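401aa long hypothetical glucose-1-phosphate thymidylyltransferase (PDB 2GGQ) is a bifunctional enzyme in the synthesis of UDP-N-acetylglucosamine and UDP-N-acetylgalactosamine, probably pairing sugar-1-phosphate nucleotidyltransferase and acetyltransferase activities. Local coordinates at residues A3-A8 against Y36-L41; L94-D99 against A158-L163. One frame throughout, in Å; residues are numbered along the deposited sequence.

Contact 1: A3-A8 against Y36-L41. With TTP (thymidine-5'-triphosphate), chain E.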
loop_
_atom_site.group_PDB
_atom_site.type_symbol
_atom_site.label_atom_id
_atom_site.label_comp_id
_atom_site.label_asym_id
_atom_site.label_seq_id
_atom_site.Cartn_x
_atom_site.Cartn_y
_atom_site.Cartn_z
ATOM N N ALA A 3 -0.456 20.992 -4.808
ATOM C CA ALA A 3 -0.357 19.558 -5.113
ATOM C C ALA A 3 -1.724 18.923 -4.981
ATOM O O ALA A 3 -2.523 19.341 -4.125
ATOM C CB ALA A 3 0.624 18.881 -4.156
ATOM N N PHE A 4 -1.990 17.927 -5.824
ATOM C CA PHE A 4 -3.191 17.110 -5.720
ATOM C C PHE A 4 -2.832 15.617 -5.645
ATOM O O PHE A 4 -2.110 15.128 -6.494
ATOM C CB PHE A 4 -4.087 17.368 -6.909
ATOM C CG PHE A 4 -4.541 18.809 -7.005
ATOM C CD1 PHE A 4 -5.752 19.195 -6.439
ATOM C CD2 PHE A 4 -3.727 19.789 -7.593
ATOM C CE1 PHE A 4 -6.187 20.520 -6.499
ATOM C CE2 PHE A 4 -4.153 21.145 -7.640
ATOM C CZ PHE A 4 -5.398 21.498 -7.105
ATOM N N ILE A 5 -3.337 14.934 -4.619
ATOM C CA ILE A 5 -3.201 13.472 -4.503
ATOM C C ILE A 5 -4.487 12.854 -5.007
ATOM O O ILE A 5 -5.577 13.186 -4.501
ATOM C CB ILE A 5 -2.876 13.030 -3.048
ATOM C CG1 ILE A 5 -1.651 13.814 -2.535
ATOM C CG2 ILE A 5 -2.649 11.472 -2.985
ATOM C CD1 ILE A 5 -1.284 13.619 -1.034
ATOM N N LEU A 6 -4.380 12.037 -6.055
ATOM C CA LEU A 6 -5.543 11.385 -6.635
ATOM C C LEU A 6 -5.732 10.088 -5.858
ATOM O O LEU A 6 -4.991 9.109 -6.048
ATOM C CB LEU A 6 -5.374 11.127 -8.126
ATOM C CG LEU A 6 -4.880 12.337 -8.937
ATOM C CD1 LEU A 6 -4.752 11.974 -10.394
ATOM C CD2 LEU A 6 -5.795 13.524 -8.738
ATOM N N ALA A 7 -6.685 10.139 -4.925
ATOM C CA ALA A 7 -6.900 9.062 -3.960
ATOM C C ALA A 7 -8.338 8.541 -4.004
ATOM O O ALA A 7 -8.894 8.125 -2.964
ATOM C CB ALA A 7 -6.562 9.534 -2.571
ATOM N N ALA A 8 -8.940 8.596 -5.185
ATOM C CA ALA A 8 -10.329 8.193 -5.352
ATOM C C ALA A 8 -10.493 6.879 -6.149
ATOM O O ALA A 8 -11.553 6.621 -6.741
ATOM C CB ALA A 8 -11.130 9.330 -5.995
ATOM N N TYR A 36 3.514 9.727 4.309
ATOM C CA TYR A 36 4.808 9.837 3.612
ATOM C C TYR A 36 4.743 10.830 2.433
ATOM O O TYR A 36 5.636 11.689 2.286
ATOM C CB TYR A 36 5.308 8.487 3.077
ATOM C CG TYR A 36 5.760 7.514 4.142
ATOM C CD1 TYR A 36 4.852 6.656 4.752
ATOM C CD2 TYR A 36 7.111 7.421 4.513
ATOM C CE1 TYR A 36 5.256 5.749 5.721
ATOM C CE2 TYR A 36 7.524 6.499 5.491
ATOM C CZ TYR A 36 6.582 5.668 6.091
ATOM O OH TYR A 36 6.959 4.744 7.063
ATOM N N GLN A 37 3.700 10.706 1.617
ATOM C CA GLN A 37 3.475 11.625 0.511
ATOM C C GLN A 37 3.407 13.076 0.946
ATOM O O GLN A 37 4.074 13.933 0.352
ATOM C CB GLN A 37 2.208 11.254 -0.246
ATOM C CG GLN A 37 2.337 9.933 -0.929
ATOM C CD GLN A 37 1.172 9.633 -1.816
ATOM O OE1 GLN A 37 0.096 10.220 -1.659
ATOM N NE2 GLN A 37 1.369 8.696 -2.775
ATOM N N ILE A 38 2.620 13.357 1.980
ATOM C CA ILE A 38 2.441 14.737 2.460
ATOM C C ILE A 38 3.777 15.288 2.976
ATOM O O ILE A 38 4.149 16.449 2.711
ATOM C CB ILE A 38 1.327 14.807 3.551
ATOM C CG1 ILE A 38 -0.054 14.612 2.878
ATOM C CG2 ILE A 38 1.422 16.130 4.346
ATOM C CD1 ILE A 38 -1.202 14.182 3.832
ATOM N N GLU A 39 4.477 14.431 3.715
ATOM C CA GLU A 39 5.800 14.693 4.249
ATOM C C GLU A 39 6.788 15.075 3.118
ATOM O O GLU A 39 7.464 16.105 3.219
ATOM C CB GLU A 39 6.260 13.440 4.978
ATOM C CG GLU A 39 7.506 13.568 5.812
ATOM C CD GLU A 39 8.032 12.188 6.254
ATOM O OE1 GLU A 39 7.213 11.273 6.520
ATOM O OE2 GLU A 39 9.267 12.031 6.314
ATOM N N TYR A 40 6.854 14.254 2.060
ATOM C CA TYR A 40 7.683 14.555 0.882
ATOM C C TYR A 40 7.334 15.889 0.214
ATOM O O TYR A 40 8.224 16.702 -0.098
ATOM C CB TYR A 40 7.532 13.459 -0.178
ATOM C CG TYR A 40 8.118 12.122 0.189
ATOM C CD1 TYR A 40 9.104 12.005 1.158
ATOM C CD2 TYR A 40 7.704 10.976 -0.474
ATOM C CE1 TYR A 40 9.647 10.770 1.467
ATOM C CE2 TYR A 40 8.233 9.741 -0.167
ATOM C CZ TYR A 40 9.203 9.645 0.795
ATOM O OH TYR A 40 9.725 8.403 1.089
ATOM N N LEU A 41 6.045 16.078 -0.052
ATOM C CA LEU A 41 5.524 17.314 -0.613
ATOM C C LEU A 41 5.966 18.535 0.195
ATOM O O LEU A 41 6.542 19.473 -0.375
ATOM C CB LEU A 41 4.008 17.245 -0.658
ATOM C CG LEU A 41 3.445 16.304 -1.725
ATOM C CD1 LEU A 41 1.904 16.304 -1.679
ATOM C CD2 LEU A 41 3.958 16.740 -3.097
HETATM P PA TTP E . -5.655 1.971 -10.111
HETATM O O1A TTP E . -5.284 1.068 -11.286
HETATM O O2A TTP E . -4.489 2.900 -9.762
HETATM O O3A TTP E . -6.011 1.064 -8.779
HETATM P PB TTP E . -7.400 1.296 -7.994
HETATM O O1B TTP E . -7.378 1.323 -6.500
HETATM O O2B TTP E . -7.971 2.646 -8.353
HETATM O O3B TTP E . -8.401 0.254 -8.675
HETATM P PG TTP E . -8.719 -1.246 -8.266
HETATM O O1G TTP E . -7.806 -1.682 -7.127
HETATM O O2G TTP E . -10.172 -1.385 -7.874
HETATM O O3G TTP E . -8.506 -2.006 -9.556
HETATM O "O5'" TTP E . -7.042 2.745 -10.490
HETATM C "C5'" TTP E . -8.108 2.027 -11.159
HETATM C "C4'" TTP E . -9.573 2.457 -10.920
HETATM O "O4'" TTP E . -9.834 3.569 -10.036
HETATM C "C3'" TTP E . -10.113 2.951 -12.235
HETATM O "O3'" TTP E . -11.519 2.643 -12.256
HETATM C "C2'" TTP E . -9.888 4.471 -12.208
HETATM C "C1'" TTP E . -10.226 4.780 -10.757
HETATM N N1 TTP E . -9.654 6.006 -10.120
HETATM C C2 TTP E . -10.510 7.130 -9.824
HETATM O O2 TTP E . -11.728 7.154 -10.136
HETATM N N3 TTP E . -10.041 8.215 -9.197
HETATM C C4 TTP E . -8.765 8.280 -8.822
HETATM O O4 TTP E . -8.379 9.303 -8.231
HETATM C C5 TTP E . -7.847 7.158 -9.102
HETATM C C5M TTP E . -6.396 7.219 -8.684
HETATM C C6 TTP E . -8.358 6.037 -9.759
#

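Contact 2: L94-D99 against A158-L163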
loop_
_atom_site.group_PDB
_atom_site.type_symbol
_atom_site.label_atom_id
_atom_site.label_comp_id
_atom_site.label_asym_id
_atom_site.label_seq_id
_atom_site.Cartn_x
_atom_site.Cartn_y
_atom_site.Cartn_z
ATOM N N LEU A 94 1.496 19.983 -8.976
ATOM C CA LEU A 94 2.057 18.641 -8.821
ATOM C C LEU A 94 0.883 17.682 -8.611
ATOM O O LEU A 94 0.032 17.923 -7.759
ATOM C CB LEU A 94 2.954 18.598 -7.587
ATOM C CG LEU A 94 3.910 17.419 -7.358
ATOM C CD1 LEU A 94 4.904 17.226 -8.509
ATOM C CD2 LEU A 94 4.669 17.862 -6.180
ATOM N N ILE A 95 0.830 16.620 -9.410
ATOM C CA ILE A 95 -0.201 15.596 -9.285
ATOM C C ILE A 95 0.491 14.275 -9.007
ATOM O O ILE A 95 1.520 13.946 -9.633
ATOM C CB ILE A 95 -1.101 15.534 -10.538
ATOM C CG1 ILE A 95 -1.938 16.832 -10.636
ATOM C CG2 ILE A 95 -2.055 14.348 -10.467
ATOM C CD1 ILE A 95 -1.528 17.704 -11.743
ATOM N N ILE A 96 -0.014 13.573 -8.010
ATOM C CA ILE A 96 0.563 12.293 -7.564
ATOM C C ILE A 96 -0.573 11.283 -7.275
ATOM O O ILE A 96 -1.621 11.641 -6.714
ATOM C CB ILE A 96 1.476 12.501 -6.351
ATOM C CG1 ILE A 96 2.207 11.230 -5.935
ATOM C CG2 ILE A 96 0.672 12.961 -5.144
ATOM C CD1 ILE A 96 3.527 11.535 -5.202
ATOM N N TYR A 97 -0.377 10.034 -7.686
ATOM C CA TYR A 97 -1.367 8.980 -7.414
ATOM C C TYR A 97 -1.288 8.558 -5.963
ATOM O O TYR A 97 -0.201 8.435 -5.419
ATOM C CB TYR A 97 -1.155 7.770 -8.321
ATOM C CG TYR A 97 -1.426 7.999 -9.778
ATOM C CD1 TYR A 97 -2.229 9.057 -10.206
ATOM C CD2 TYR A 97 -0.922 7.119 -10.737
ATOM C CE1 TYR A 97 -2.485 9.264 -11.563
ATOM C CE2 TYR A 97 -1.174 7.317 -12.108
ATOM C CZ TYR A 97 -1.955 8.388 -12.502
ATOM O OH TYR A 97 -2.228 8.581 -13.829
ATOM N N GLY A 98 -2.443 8.336 -5.348
ATOM C CA GLY A 98 -2.531 8.113 -3.909
ATOM C C GLY A 98 -2.106 6.768 -3.319
ATOM O O GLY A 98 -2.161 6.587 -2.098
ATOM N N ASP A 99 -1.669 5.852 -4.173
ATOM C CA ASP A 99 -1.176 4.548 -3.711
ATOM C C ASP A 99 0.317 4.298 -3.997
ATOM O O ASP A 99 0.798 3.147 -3.944
ATOM C CB ASP A 99 -2.033 3.435 -4.308
ATOM C CG ASP A 99 -1.968 3.372 -5.835
ATOM O OD1 ASP A 99 -1.307 4.199 -6.505
ATOM O OD2 ASP A 99 -2.591 2.440 -6.367
ATOM N N ALA A 158 5.344 6.677 -13.705
ATOM C CA ALA A 158 5.389 6.598 -12.247
ATOM C C ALA A 158 4.249 7.293 -11.497
ATOM O O ALA A 158 4.203 7.196 -10.278
ATOM C CB ALA A 158 6.739 7.052 -11.724
ATOM N N GLY A 159 3.340 7.970 -12.201
ATOM C CA GLY A 159 2.162 8.592 -11.587
ATOM C C GLY A 159 2.512 9.795 -10.723
ATOM O O GLY A 159 1.835 10.059 -9.733
ATOM N N ILE A 160 3.587 10.502 -11.109
ATOM C CA ILE A 160 4.031 11.762 -10.495
ATOM C C ILE A 160 4.237 12.773 -11.636
ATOM O O ILE A 160 5.095 12.573 -12.496
ATOM C CB ILE A 160 5.359 11.570 -9.766
ATOM C CG1 ILE A 160 5.190 10.567 -8.592
ATOM C CG2 ILE A 160 5.910 12.923 -9.309
ATOM C CD1 ILE A 160 6.498 9.921 -8.110
ATOM N N TYR A 161 3.391 13.795 -11.665
ATOM C CA TYR A 161 3.327 14.757 -12.769
ATOM C C TYR A 161 3.456 16.165 -12.228
ATOM O O TYR A 161 3.030 16.450 -11.103
ATOM C CB TYR A 161 1.981 14.714 -13.485
ATOM C CG TYR A 161 1.370 13.358 -13.862
ATOM C CD1 TYR A 161 0.301 12.841 -13.153
ATOM C CD2 TYR A 161 1.822 12.644 -14.971
ATOM C CE1 TYR A 161 -0.302 11.592 -13.503
ATOM C CE2 TYR A 161 1.230 11.420 -15.342
ATOM C CZ TYR A 161 0.166 10.909 -14.614
ATOM O OH TYR A 161 -0.417 9.724 -15.004
ATOM N N LYS A 162 3.987 17.050 -13.060
ATOM C CA LYS A 162 3.836 18.475 -12.852
ATOM C C LYS A 162 3.217 18.993 -14.129
ATOM O O LYS A 162 3.869 19.026 -15.179
ATOM C CB LYS A 162 5.195 19.107 -12.605
ATOM C CG LYS A 162 5.157 20.412 -11.881
ATOM C CD LYS A 162 4.696 21.528 -12.783
ATOM C CE LYS A 162 5.786 21.938 -13.774
ATOM N NZ LYS A 162 5.305 23.141 -14.576
ATOM N N LEU A 163 1.936 19.309 -14.067
ATOM C CA LEU A 163 1.207 19.723 -15.250
ATOM C C LEU A 163 0.698 21.140 -15.128
ATOM O O LEU A 163 0.345 21.600 -14.056
ATOM C CB LEU A 163 0.011 18.805 -15.510
ATOM C CG LEU A 163 0.280 17.291 -15.564
ATOM C CD1 LEU A 163 -1.009 16.572 -15.927
ATOM C CD2 LEU A 163 1.433 16.866 -16.510
#

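Contact 1: A3-A8 against Y36-L41
Ala-3 and Ile-5 bring strand 3-7 against Leu-41, Gln-37 and Ile-38 of helix 36-41, which runs almost antiparallel to it (165°) with the two axes 10.8 Å apart at their closest. No hydrogen bond crosses this distance, so the layers are joined by side chains alone. The small Ala-3 lets the helix side chain come to it: its CB lies 3.8 Å from Leu-41 CD1, with CD2 of the same leucine only slightly farther. Ile-5 does the reaching in the other direction. Its outer chain is extended (chi2 173°), which carries CD1 to the helix, 4.2 Å from Ile-38 CG1 and equally far from Leu-41 CD1. The other branch, CG2, sits anti to the backbone N and approaches Gln-37 OE1 at 3.3 Å, an apolar methyl against an amide oxygen. The amide's other end, NE2, is held by the carbonyl oxygens of Leu-100 and Tyr-97, which fix the group while its OE1 rests on the isoleucine. Beyond the packed part of the strand, Ala-8 N donates to O4 of the thymine base of TTP over 3.2 Å. Strand 2-7, helix 33-43 and the neighbouring parallel strand 48-53 form a beta-alpha-beta crossover, the opening unit of the Rossmann-like nucleotidyltransferase (GT-A) domain, with the thymine base held just past the C-terminal part of the first strand.

Contact 2: L94-D99 against A158-L163
Tyr-97 and Tyr-161 both set CG beside the backbone N and anti to the carbonyl carbon (chi1 -67° and -46°), and from these settings their rings converge across the strand pair. The edge of Tyr-161 points toward the face of Tyr-97 in an offset T-shaped stack, planes at 78°, with CE1 to CE1 at 3.7 Å. Tyr-97 OH lies near the plane of the Tyr-161 ring and pairs with Tyr-161 OH at 2.4 Å, a hydrogen bond whose extreme shortness makes the exact length doubtful; Asn-157 ND2 is a further partner of Tyr-161 OH. Gly-159 CA makes a CH-pi contact over a face of the Tyr-97 ring, 3.9 Å from its centroid. A leucine in place of Tyr-97, which probably contributes to the N-acetylglucosamine 1-phosphate site, would probably leave Tyr-161 OH without this mate and Gly-159 without its aromatic cover. The backbones form an antiparallel ladder inside the mixed sheet of the nucleotidyltransferase domain: Ile-95 and Tyr-161 are a hydrogen-bonded pair, N to O 2.8 Å both ways, and Tyr-97 N reaches Gly-159 O at 3.0 Å. On the sheet face opposite Tyr-161, Ile-96 CD1 and Ile-160 CG1 lie alongside each other, 3.9 Å apart.

Contacts 1 and 2 have their centres about 8 Å apart, on the same side of the chain's centre, and share the seven-stranded mixed sheet, in which strands 2-7 and 93-97 are parallel neighbours. They follow in series along the chain, contact 1 closing before contact 2 opens. Leu-6 O and Gly-98 N, 2.8 Å apart, probably join them by a hydrogen bond, and Leu-41 packs on Leu-94 where helix 33-43 reaches strand 93-97. Contact 1 thus fixes a helix to the sheet, while contact 2 continues the sheet into its antiparallel part. Ala-8, just beyond strand 2-7, holds the thymine base, and Tyr-97, at the end of strand 93-97, probably lines the sugar-phosphate site.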